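Local coordinates for CRISPR-associated protein CasA/Cse1 (Thermus thermophilus, PDB 4AN8) that forms part of the Cascade ribonucleoprotein complex of type I-E CRISPR immunity, which probably targets nucleic acids of invading viruses and plasmids, at residues 8-16 with 95-106. Sequence-based numbering, arbitrary orientation. Where two conformers were deposited one is given.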
loop_
_atom_site.group_PDB
_atom_site.type_symbol
_atom_site.label_atom_id
_atom_site.label_comp_id
_atom_site.label_asym_id
_atom_site.label_seq_id
_atom_site.Cartn_x
_atom_site.Cartn_y
_atom_site.Cartn_z
ATOM N N LEU A 8 -4.570 -30.408 17.397
ATOM C CA LEU A 8 -4.766 -29.387 18.428
ATOM C C LEU A 8 -3.732 -28.283 18.267
ATOM O O LEU A 8 -4.067 -27.146 18.003
ATOM C CB LEU A 8 -4.684 -30.005 19.829
ATOM C CG LEU A 8 -5.912 -30.794 20.308
ATOM C CD1 LEU A 8 -6.460 -31.724 19.231
ATOM C CD2 LEU A 8 -5.580 -31.579 21.571
ATOM N N GLU A 9 -2.470 -28.635 18.442
ATOM C CA GLU A 9 -1.358 -27.792 18.044
ATOM C C GLU A 9 -1.131 -28.094 16.561
ATOM O O GLU A 9 -0.776 -29.215 16.210
ATOM C CB GLU A 9 -0.130 -28.184 18.859
ATOM C CG GLU A 9 0.974 -27.168 18.888
ATOM C CD GLU A 9 2.199 -27.679 19.629
ATOM O OE1 GLU A 9 2.840 -28.634 19.123
ATOM O OE2 GLU A 9 2.526 -27.122 20.708
ATOM N N LYS A 10 -1.368 -27.127 15.679
ATOM C CA LYS A 10 -1.319 -27.416 14.242
ATOM C C LYS A 10 -0.904 -26.240 13.333
ATOM O O LYS A 10 -1.215 -25.081 13.609
ATOM C CB LYS A 10 -2.654 -27.995 13.781
ATOM C CG LYS A 10 -2.653 -28.399 12.327
ATOM C CD LYS A 10 -4.051 -28.777 11.853
ATOM C CE LYS A 10 -4.518 -30.099 12.458
ATOM N NZ LYS A 10 -5.903 -30.415 12.001
ATOM N N PHE A 11 -0.172 -26.573 12.267
ATOM C CA PHE A 11 0.159 -25.659 11.181
ATOM C C PHE A 11 1.029 -24.457 11.584
ATOM O O PHE A 11 0.576 -23.314 11.666
ATOM C CB PHE A 11 -1.096 -25.215 10.437
ATOM C CG PHE A 11 -0.819 -24.698 9.038
ATOM C CD1 PHE A 11 -0.767 -25.574 7.945
ATOM C CD2 PHE A 11 -0.600 -23.338 8.811
ATOM C CE1 PHE A 11 -0.500 -25.094 6.640
ATOM C CE2 PHE A 11 -0.348 -22.849 7.508
ATOM C CZ PHE A 11 -0.294 -23.730 6.431
ATOM N N ASN A 12 2.300 -24.733 11.792
ATOM C CA ASN A 12 3.242 -23.710 12.157
ATOM C C ASN A 12 3.653 -22.848 10.942
ATOM O O ASN A 12 4.072 -23.360 9.894
ATOM C CB ASN A 12 4.459 -24.355 12.814
ATOM C CG ASN A 12 5.309 -23.356 13.532
ATOM O OD1 ASN A 12 5.999 -22.556 12.900
ATOM N ND2 ASN A 12 5.254 -23.366 14.864
ATOM N N LEU A 13 3.532 -21.532 11.089
ATOM C CA LEU A 13 3.797 -20.646 9.968
ATOM C C LEU A 13 5.278 -20.517 9.650
ATOM O O LEU A 13 5.655 -19.949 8.621
ATOM C CB LEU A 13 3.172 -19.277 10.210
ATOM C CG LEU A 13 1.652 -19.329 10.409
ATOM C CD1 LEU A 13 1.175 -17.986 10.913
ATOM C CD2 LEU A 13 0.946 -19.726 9.114
ATOM N N ILE A 14 6.127 -21.030 10.526
ATOM C CA ILE A 14 7.560 -20.987 10.246
ATOM C C ILE A 14 7.971 -22.093 9.284
ATOM O O ILE A 14 8.896 -21.909 8.500
ATOM C CB ILE A 14 8.406 -21.118 11.510
ATOM C CG1 ILE A 14 8.244 -19.849 12.344
ATOM C CG2 ILE A 14 9.874 -21.389 11.134
ATOM C CD1 ILE A 14 8.635 -19.986 13.789
ATOM N N ASP A 15 7.260 -23.218 9.316
ATOM C CA ASP A 15 7.684 -24.392 8.564
ATOM C C ASP A 15 6.755 -24.818 7.427
ATOM O O ASP A 15 7.179 -25.503 6.496
ATOM C CB ASP A 15 7.909 -25.561 9.518
ATOM C CG ASP A 15 8.897 -25.229 10.607
ATOM O OD1 ASP A 15 10.052 -24.883 10.287
ATOM O OD2 ASP A 15 8.522 -25.308 11.788
ATOM N N GLU A 16 5.498 -24.415 7.486
ATOM C CA GLU A 16 4.539 -24.889 6.493
ATOM C C GLU A 16 4.428 -23.966 5.279
ATOM O O GLU A 16 4.674 -22.759 5.360
ATOM C CB GLU A 16 3.163 -25.100 7.130
ATOM C CG GLU A 16 3.176 -26.025 8.332
ATOM C CD GLU A 16 3.398 -27.488 7.965
ATOM O OE1 GLU A 16 3.253 -27.853 6.777
ATOM O OE2 GLU A 16 3.712 -28.279 8.876
ATOM N N LEU A 95 13.663 -17.628 15.569
ATOM C CA LEU A 95 12.556 -18.506 15.180
ATOM C C LEU A 95 12.369 -19.731 16.109
ATOM O O LEU A 95 11.243 -20.183 16.369
ATOM C CB LEU A 95 12.737 -18.959 13.726
ATOM C CG LEU A 95 12.530 -17.856 12.675
ATOM C CD1 LEU A 95 12.632 -18.411 11.271
ATOM C CD2 LEU A 95 11.179 -17.143 12.878
ATOM N N ASN A 96 13.476 -20.275 16.601
ATOM C CA ASN A 96 13.417 -21.385 17.545
ATOM C C ASN A 96 12.854 -20.932 18.874
ATOM O O ASN A 96 12.037 -21.621 19.471
ATOM C CB ASN A 96 14.793 -22.023 17.723
ATOM C CG ASN A 96 15.261 -22.735 16.471
ATOM O OD1 ASN A 96 14.454 -23.284 15.718
ATOM N ND2 ASN A 96 16.564 -22.724 16.234
ATOM N N ARG A 97 13.270 -19.757 19.328
ATOM C CA ARG A 97 12.728 -19.194 20.568
ATOM C C ARG A 97 11.212 -18.900 20.525
ATOM O O ARG A 97 10.523 -19.080 21.521
ATOM C CB ARG A 97 13.494 -17.929 20.967
ATOM C CG ARG A 97 12.918 -17.240 22.210
ATOM C CD ARG A 97 13.654 -15.944 22.538
ATOM N NE ARG A 97 14.991 -16.225 23.049
ATOM C CZ ARG A 97 15.983 -15.345 23.071
ATOM N NH1 ARG A 97 15.778 -14.121 22.599
ATOM N NH2 ARG A 97 17.173 -15.689 23.567
ATOM N N PHE A 98 10.691 -18.432 19.381
ATOM C CA PHE A 98 9.271 -18.056 19.318
ATOM C C PHE A 98 8.391 -19.026 18.541
ATOM O O PHE A 98 7.192 -18.821 18.408
ATOM C CB PHE A 98 9.104 -16.593 18.867
ATOM C CG PHE A 98 9.643 -15.610 19.869
ATOM C CD1 PHE A 98 8.916 -15.305 21.014
ATOM C CD2 PHE A 98 10.896 -15.047 19.704
ATOM C CE1 PHE A 98 9.421 -14.427 21.971
ATOM C CE2 PHE A 98 11.408 -14.181 20.635
ATOM C CZ PHE A 98 10.663 -13.868 21.782
ATOM N N ARG A 99 8.999 -20.108 18.085
ATOM C CA ARG A 99 8.292 -21.132 17.326
ATOM C C ARG A 99 6.924 -21.498 17.913
ATOM O O ARG A 99 5.947 -21.653 17.186
ATOM C CB ARG A 99 9.150 -22.390 17.210
ATOM C CG ARG A 99 8.408 -23.540 16.564
ATOM C CD ARG A 99 9.263 -24.778 16.428
ATOM N NE ARG A 99 8.423 -25.936 16.147
ATOM C CZ ARG A 99 8.075 -26.315 14.925
ATOM N NH1 ARG A 99 8.507 -25.627 13.879
ATOM N NH2 ARG A 99 7.307 -27.380 14.750
ATOM N N ASP A 100 6.840 -21.638 19.224
ATOM C CA ASP A 100 5.566 -22.058 19.807
ATOM C C ASP A 100 4.486 -20.979 19.757
ATOM O O ASP A 100 3.338 -21.239 20.140
ATOM C CB ASP A 100 5.758 -22.594 21.224
ATOM C CG ASP A 100 6.523 -23.907 21.241
ATOM O OD1 ASP A 100 6.225 -24.780 20.395
ATOM O OD2 ASP A 100 7.435 -24.059 22.086
ATOM N N ARG A 101 4.839 -19.792 19.266
ATOM C CA ARG A 101 3.848 -18.732 19.062
ATOM C C ARG A 101 3.375 -18.611 17.591
ATOM O O ARG A 101 2.545 -17.758 17.264
ATOM C CB ARG A 101 4.364 -17.382 19.584
ATOM C CG ARG A 101 4.618 -17.325 21.114
ATOM C CD ARG A 101 3.346 -17.429 21.947
ATOM N NE ARG A 101 2.437 -16.306 21.710
ATOM C CZ ARG A 101 2.433 -15.163 22.398
ATOM N NH1 ARG A 101 3.287 -14.976 23.398
ATOM N NH2 ARG A 101 1.557 -14.204 22.093
ATOM N N PHE A 102 3.870 -19.487 16.721
ATOM C CA PHE A 102 3.572 -19.377 15.291
ATOM C C PHE A 102 2.684 -20.473 14.758
ATOM O O PHE A 102 2.549 -20.635 13.548
ATOM C CB PHE A 102 4.860 -19.319 14.471
ATOM C CG PHE A 102 5.484 -17.954 14.420
ATOM C CD1 PHE A 102 6.355 -17.546 15.415
ATOM C CD2 PHE A 102 5.165 -17.064 13.387
ATOM C CE1 PHE A 102 6.935 -16.306 15.365
ATOM C CE2 PHE A 102 5.725 -15.813 13.328
ATOM C CZ PHE A 102 6.622 -15.429 14.310
ATOM N N PHE A 103 2.068 -21.227 15.658
ATOM C CA PHE A 103 1.048 -22.185 15.241
ATOM C C PHE A 103 -0.260 -21.458 14.952
ATOM O O PHE A 103 -0.721 -20.617 15.737
ATOM C CB PHE A 103 0.819 -23.287 16.289
ATOM C CG PHE A 103 1.948 -24.288 16.402
ATOM C CD1 PHE A 103 1.997 -25.390 15.577
ATOM C CD2 PHE A 103 2.940 -24.136 17.366
ATOM C CE1 PHE A 103 3.026 -26.328 15.686
ATOM C CE2 PHE A 103 3.978 -25.077 17.478
ATOM C CZ PHE A 103 4.006 -26.169 16.638
ATOM N N LEU A 104 -0.853 -21.800 13.810
ATOM C CA LEU A 104 -2.132 -21.235 13.412
ATOM C C LEU A 104 -3.253 -21.707 14.346
ATOM O O LEU A 104 -4.196 -20.967 14.609
ATOM C CB LEU A 104 -2.449 -21.631 11.966
ATOM C CG LEU A 104 -3.611 -20.886 11.314
ATOM C CD1 LEU A 104 -3.366 -19.339 11.351
ATOM C CD2 LEU A 104 -3.899 -21.407 9.901
ATOM N N PHE A 105 -3.162 -22.954 14.806
ATOM C CA PHE A 105 -4.093 -23.511 15.810
ATOM C C PHE A 105 -3.288 -23.979 17.024
ATOM O O PHE A 105 -2.269 -24.675 16.890
ATOM C CB PHE A 105 -4.910 -24.679 15.244
ATOM C CG PHE A 105 -5.604 -24.357 13.957
ATOM C CD1 PHE A 105 -6.855 -23.763 13.959
ATOM C CD2 PHE A 105 -4.989 -24.634 12.740
ATOM C CE1 PHE A 105 -7.498 -23.446 12.758
ATOM C CE2 PHE A 105 -5.623 -24.333 11.512
ATOM C CZ PHE A 105 -6.867 -23.729 11.517
ATOM N N HIS A 106 -3.739 -23.572 18.205
ATOM C CA HIS A 106 -2.976 -23.772 19.423
ATOM C C HIS A 106 -3.907 -23.594 20.603
ATOM O O HIS A 106 -4.723 -22.675 20.614
ATOM C CB HIS A 106 -1.845 -22.755 19.488
ATOM C CG HIS A 106 -0.773 -23.110 20.461
ATOM N ND1 HIS A 106 -0.870 -22.839 21.810
ATOM C CD2 HIS A 106 0.419 -23.731 20.286
ATOM C CE1 HIS A 106 0.221 -23.267 22.423
ATOM N NE2 HIS A 106 1.018 -23.814 21.520
#
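Short antiparallel strand pairing joins Lys10 and Asn12, in the first modelled strand of the chain, to Phe105 and Phe103, which follow helix 88-98. Lys10 and Phe105 exchange two nearly straight backbone bonds, with Lys10 N 2.9 Å from Phe105 O. Leu104 N bonds to Phe11 O, and Leu13 N gives a further bond to Phe102 O. The Phe103 ring is sandwiched. Glu9 CG lies over the centre of one face, 3.7 Å from the ring centroid, and the Glu9 carboxylate continues across that face almost parallel to it. On the opposite face stands the Asn12 amide, its plane 86° from the ring. Asn12 CG is anti to the backbone N (chi1 -165°), which carries ND2 over the ring to Arg99 O at 3.0 Å. OD1 accepts from Ile14 N, so both ends of the buried amide are held. In the Arg99 conformer given, the guanidinium would stack flat on this amide, but it comes implausibly close to Asp15, so that pairing is doubtful. Ile14 CD1 packs 3.7 Å from Phe102 CD1 and also touches Leu95 on the helix. Beyond the pairing, Lys10 NZ bridges to Asp256. Leu104 and Phe105 opposite Lys10 form a classic beta bulge, and Asn12 starts an Asx turn.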